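Local coordinates for putative sensory box/GGDEF family protein (Vibrio parahaemolyticus, PDB 3LID) that probably makes cyclic di-GMP from two GTP molecules through its GGDEF domain, under control of the extracellular PDC-fold sensor domain seen here, at residues R111-S114 against A115-Y118; L137-K141 against G142-Y146. All blocks are in the same frame, centred on the assembly; numbering follows the deposited sequence.

Contact 1. Residues R111-S114 against A115-Y118; sequences RDKS and AREY. With PO4 (phosphate ion), chain C.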
loop_
_atom_site.group_PDB
_atom_site.type_symbol
_atom_site.label_atom_id
_atom_site.label_comp_id
_atom_site.label_asym_id
_atom_site.label_seq_id
_atom_site.Cartn_x
_atom_site.Cartn_y
_atom_site.Cartn_z
ATOM N N ARG A 111 6.691 -2.766 21.608
ATOM C CA ARG A 111 7.527 -1.557 21.724
ATOM C C ARG A 111 6.696 -0.327 21.994
ATOM O O ARG A 111 5.476 -0.288 21.771
ATOM C CB ARG A 111 8.215 -1.290 20.391
ATOM C CG ARG A 111 9.333 -2.282 20.049
ATOM C CD ARG A 111 8.837 -3.509 19.250
ATOM N NE ARG A 111 7.823 -3.327 18.176
ATOM C CZ ARG A 111 8.049 -3.187 16.863
ATOM N NH1 ARG A 111 9.293 -3.169 16.338
ATOM N NH2 ARG A 111 7.021 -3.061 16.068
ATOM N N ASP A 112 7.392 0.688 22.523
ATOM C CA ASP A 112 6.746 1.996 22.697
ATOM C C ASP A 112 6.863 2.789 21.387
ATOM O O ASP A 112 7.969 3.170 20.983
ATOM C CB ASP A 112 7.570 2.718 23.796
ATOM C CG ASP A 112 7.135 4.117 24.018
ATOM O OD1 ASP A 112 6.233 4.655 23.333
ATOM O OD2 ASP A 112 7.702 4.672 24.971
ATOM N N LYS A 113 5.713 3.044 20.722
ATOM C CA LYS A 113 5.667 3.709 19.420
ATOM C C LYS A 113 5.297 5.164 19.555
ATOM O O LYS A 113 4.940 5.841 18.579
ATOM C CB LYS A 113 4.644 3.026 18.535
ATOM C CG LYS A 113 5.099 1.649 18.168
ATOM C CD LYS A 113 6.154 1.678 17.021
ATOM C CE LYS A 113 6.739 0.290 16.824
ATOM N NZ LYS A 113 7.611 0.227 15.550
ATOM N N SER A 114 5.348 5.660 20.808
ATOM C CA SER A 114 4.859 7.015 21.014
ATOM C C SER A 114 5.614 8.131 20.290
ATOM O O SER A 114 5.013 9.241 20.115
ATOM C CB SER A 114 4.738 7.314 22.504
ATOM O OG SER A 114 6.051 7.341 23.059
ATOM N N ALA A 115 6.866 7.902 19.870
ATOM C CA ALA A 115 7.630 8.945 19.158
ATOM C C ALA A 115 7.270 9.024 17.664
ATOM O O ALA A 115 7.610 10.013 16.992
ATOM C CB ALA A 115 9.108 8.696 19.277
ATOM N N ARG A 116 6.510 8.050 17.162
ATOM C CA ARG A 116 6.212 8.024 15.742
ATOM C C ARG A 116 5.160 9.038 15.373
ATOM O O ARG A 116 4.166 9.214 16.075
ATOM C CB ARG A 116 5.689 6.661 15.362
ATOM C CG ARG A 116 6.867 5.578 15.393
ATOM C CD ARG A 116 7.988 5.847 14.385
ATOM N NE ARG A 116 7.515 5.618 12.971
ATOM C CZ ARG A 116 7.380 4.405 12.414
ATOM N NH1 ARG A 116 7.644 3.258 13.119
ATOM N NH2 ARG A 116 6.920 4.319 11.113
ATOM N N GLU A 117 5.365 9.687 14.217
ATOM C CA GLU A 117 4.347 10.658 13.810
ATOM C C GLU A 117 2.975 10.052 13.548
ATOM O O GLU A 117 1.956 10.708 13.743
ATOM C CB GLU A 117 4.879 11.430 12.584
ATOM C CG GLU A 117 6.131 12.289 12.959
ATOM C CD GLU A 117 5.821 13.459 13.954
ATOM O OE1 GLU A 117 4.640 13.825 14.160
ATOM O OE2 GLU A 117 6.763 13.980 14.613
ATOM N N TYR A 118 2.928 8.778 13.148
ATOM C CA TYR A 118 1.640 8.203 12.829
ATOM C C TYR A 118 0.882 8.038 14.115
ATOM O O TYR A 118 -0.351 8.113 14.127
ATOM C CB TYR A 118 1.765 6.863 12.041
ATOM C CG TYR A 118 2.238 5.632 12.809
ATOM C CD1 TYR A 118 1.409 4.990 13.758
ATOM C CD2 TYR A 118 3.514 5.101 12.574
ATOM C CE1 TYR A 118 1.856 3.846 14.421
ATOM C CE2 TYR A 118 3.964 3.945 13.228
ATOM C CZ TYR A 118 3.129 3.358 14.187
ATOM O OH TYR A 118 3.567 2.206 14.778
HETATM P P PO4 C . 5.587 0.366 12.268
HETATM O O1 PO4 C . 5.981 -1.122 12.212
HETATM O O2 PO4 C . 5.583 0.674 13.772
HETATM O O3 PO4 C . 4.213 0.613 11.717
HETATM O O4 PO4 C . 6.631 1.222 11.560
HETATM O O HOH W 1 8.597 5.532 19.860
#

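Contact 2. Residues L137-K141 against G142-Y146; sequences LERDK and GELVY. With PO4 (phosphate ion), chain C.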
loop_
_atom_site.group_PDB
_atom_site.type_symbol
_atom_site.label_atom_id
_atom_site.label_comp_id
_atom_site.label_asym_id
_atom_site.label_seq_id
_atom_site.Cartn_x
_atom_site.Cartn_y
_atom_site.Cartn_z
ATOM N N LEU A 137 7.705 3.638 5.368
ATOM C CA LEU A 137 8.389 2.337 5.639
ATOM C C LEU A 137 8.244 1.994 7.130
ATOM O O LEU A 137 8.253 2.865 8.000
ATOM C CB LEU A 137 9.889 2.509 5.345
ATOM C CG LEU A 137 10.141 2.810 3.863
ATOM C CD1 LEU A 137 11.593 3.155 3.521
ATOM C CD2 LEU A 137 9.749 1.585 3.055
ATOM N N GLU A 138 8.140 0.710 7.399
ATOM C CA GLU A 138 8.146 0.223 8.811
ATOM C C GLU A 138 9.492 0.409 9.525
ATOM O O GLU A 138 10.559 0.326 8.882
ATOM C CB GLU A 138 7.806 -1.219 8.819
ATOM C CG GLU A 138 6.310 -1.395 8.425
ATOM C CD GLU A 138 5.797 -2.847 8.509
ATOM O OE1 GLU A 138 6.610 -3.762 8.512
ATOM O OE2 GLU A 138 4.532 -3.125 8.582
ATOM N N ARG A 139 9.406 0.646 10.828
ATOM C CA ARG A 139 10.631 0.745 11.640
ATOM C C ARG A 139 10.469 -0.070 12.940
ATOM O O ARG A 139 9.344 -0.324 13.404
ATOM C CB ARG A 139 10.868 2.215 12.045
ATOM C CG ARG A 139 11.269 3.100 10.803
ATOM C CD ARG A 139 11.520 4.605 11.141
ATOM N NE ARG A 139 11.949 5.256 9.883
ATOM C CZ ARG A 139 13.175 5.561 9.484
ATOM N NH1 ARG A 139 14.273 5.319 10.230
ATOM N NH2 ARG A 139 13.309 6.170 8.271
ATOM N N ASP A 140 11.640 -0.417 13.521
ATOM C CA ASP A 140 11.742 -1.094 14.862
ATOM C C ASP A 140 12.703 -0.211 15.643
ATOM O O ASP A 140 13.861 -0.061 15.237
ATOM C CB ASP A 140 12.469 -2.451 14.735
ATOM C CG ASP A 140 11.771 -3.458 13.892
ATOM O OD1 ASP A 140 10.510 -3.542 13.904
ATOM O OD2 ASP A 140 12.511 -4.290 13.278
ATOM N N LYS A 141 12.237 0.330 16.783
ATOM C CA LYS A 141 13.054 1.244 17.631
ATOM C C LYS A 141 13.698 2.323 16.784
ATOM O O LYS A 141 14.919 2.617 16.885
ATOM C CB LYS A 141 14.088 0.391 18.384
ATOM C CG LYS A 141 13.354 -0.450 19.438
ATOM C CD LYS A 141 14.304 -1.438 20.097
ATOM C CE LYS A 141 14.149 -1.306 21.568
ATOM N NZ LYS A 141 14.769 0.032 21.751
ATOM N N GLY A 142 12.882 2.855 15.839
ATOM C CA GLY A 142 13.331 3.875 14.945
ATOM C C GLY A 142 14.256 3.468 13.788
ATOM O O GLY A 142 14.692 4.340 13.047
ATOM N N GLU A 143 14.628 2.209 13.676
ATOM C CA GLU A 143 15.531 1.774 12.633
ATOM C C GLU A 143 14.690 1.178 11.532
ATOM O O GLU A 143 13.775 0.418 11.815
ATOM C CB GLU A 143 16.426 0.655 13.177
ATOM C CG GLU A 143 17.301 1.219 14.327
ATOM C CD GLU A 143 18.293 0.176 14.923
ATOM O OE1 GLU A 143 18.479 -0.939 14.336
ATOM O OE2 GLU A 143 18.892 0.505 15.994
ATOM N N LEU A 144 15.084 1.389 10.300
ATOM C CA LEU A 144 14.295 0.761 9.239
ATOM C C LEU A 144 14.261 -0.777 9.308
ATOM O O LEU A 144 15.307 -1.440 9.524
ATOM C CB LEU A 144 14.845 1.172 7.849
ATOM C CG LEU A 144 14.569 2.674 7.528
ATOM C CD1 LEU A 144 15.439 3.032 6.288
ATOM C CD2 LEU A 144 13.078 2.846 7.148
ATOM N N VAL A 145 13.085 -1.315 9.024
ATOM C CA VAL A 145 12.952 -2.761 8.890
ATOM C C VAL A 145 13.406 -3.145 7.524
ATOM O O VAL A 145 13.016 -2.479 6.550
ATOM C CB VAL A 145 11.471 -3.201 8.967
ATOM C CG1 VAL A 145 11.363 -4.741 8.620
ATOM C CG2 VAL A 145 10.972 -2.882 10.448
ATOM N N TYR A 146 14.286 -4.137 7.429
ATOM C CA TYR A 146 14.675 -4.672 6.100
ATOM C C TYR A 146 14.304 -6.118 6.053
ATOM O O TYR A 146 14.497 -6.843 7.065
ATOM C CB TYR A 146 16.201 -4.558 5.919
ATOM C CG TYR A 146 16.703 -3.154 5.776
ATOM C CD1 TYR A 146 16.827 -2.577 4.497
ATOM C CD2 TYR A 146 17.025 -2.373 6.886
ATOM C CE1 TYR A 146 17.303 -1.279 4.326
ATOM C CE2 TYR A 146 17.519 -1.062 6.720
ATOM C CZ TYR A 146 17.606 -0.507 5.408
ATOM O OH TYR A 146 18.108 0.763 5.294
HETATM P P PO4 C . 5.587 0.366 12.268
HETATM O O1 PO4 C . 5.981 -1.122 12.212
HETATM O O2 PO4 C . 5.583 0.674 13.772
HETATM O O3 PO4 C . 4.213 0.613 11.717
HETATM O O4 PO4 C . 6.631 1.222 11.560
HETATM O O HOH W 2 10.890 -0.768 6.155
HETATM O O HOH W 3 14.794 -3.073 12.028
HETATM O O HOH W 4 17.438 1.981 17.765
#

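Contact 1. Residues R111-S114 against A115-Y118
Lys113 and Tyr118 reach the same phosphate oxygen from different directions, and Arg116 takes another. The aliphatic run of Lys113 passes the phenol at its hydroxyl, CD lying 3.5 Å from Tyr118 OH, and because the lysine chain is bent at chi2 (-79°) and straight beyond it, its ammonium carries on to the ion. Lys113 NZ and Tyr118 OH each give a 2.7 Å hydrogen bond to phosphate O2, which sits near the plane of the phenol ring at its edge. Arg116 folds back on itself through bends at chi2 and chi3, which turn one face of its guanidinium to the edge of the ring, edge-to-face: Tyr118 CE2 stands 3.5 Å above the guanidinium plane, over its centre. The guanidinium presents its edge to phosphate O4, in its own plane, with NH1 bonding at 2.8 Å and NH2 adding a weaker bond. Lys113 and Arg116 are thus gathered round an anion that would offset their charges. Lys113 NZ also lies over one face of the Arg111 guanidinium, toward its rim; Arg111 NE is salt-bridged to Glu91.

The backbone underneath is a type I turn from Lys113 to Arg116, closed by Arg116 N to Lys113 O at 3.1 Å. Before it, Asp112 OD1 takes both Ser114 N (2.9 Å) and Ser114 OG, the first making an Asx turn, while a water links Asp112 O to Ala115 N.

Arg153, Arg83, Asn171 and the backbone N of Arg139 complete the phosphate's shell, and Glu136 forms a salt bridge with Arg116. The loop leads from strand 103-106 into helix 117-124, with Arg116 as N-cap; Lys113 packs on strand 79-86, and Tyr118 lies against strands 79-86, 131-140 and 150-160.

Contact 2. Residues L137-K141 against G142-Y146
Arg139 and Leu144 form the close-packed side of this hairpin. With the arginine chain extended from CG to NE, its guanidinium lies across the leucine, whose CD2 stands 3.4 Å above one face, toward the rim. The edge of the same group is used by Gly142 O, 3.0 Å from Arg139 NH1 and in the guanidinium plane, so the arginine grips both the turn and the returning strand. Leu137 CB adds an apolar contact to Leu144 CD2. Across the strands, Val145 CG2 sits 3.5 Å from Asp140 OD2; Asp140 OD1 is held by a salt bridge to Arg111.

The solvent side, turn and water-bridged edge, is looser. Lys141 leads its chain away, and Glu143 is tied to the Lys141 carbonyl through a water at its OE2. Another water joins Asp140 OD2 to Leu144 O.

Asp140 and Glu143 exchange backbone bonds as a hydrogen-bonded pair, each 2.9 Å between N and O, and Val145 N reaches Glu138 O. Arg139 N gives phosphate O4 a 2.9 Å bond. This is a beta hairpin with a two-residue type I' turn, Lys141 and Gly142 at its corners, beside a phosphate-occupied site, consistent with the ligand pocket of PDC sensor domains.

Going from the N terminus, contact 1 comes first, turning the chain out of the loop after strand 103-106 into helix 117-124; that helix runs on to strand 131-140, whose end is folded back by contact 2 onto the short edge strand 143-144. The two are in series, neither nested nor crossed, and each closes a tight local turn. In space their centres are 11 Å apart, and they meet directly: Lys113 NZ packs 2.8 Å from Arg139 O, and Arg116 NH1 lies 3.6 Å from Arg139 CB. Both hold the same phosphate, probably picked up from the crystallisation liquor, so the loop leading into the helix and the hairpin at the sheet's edge line one anion site.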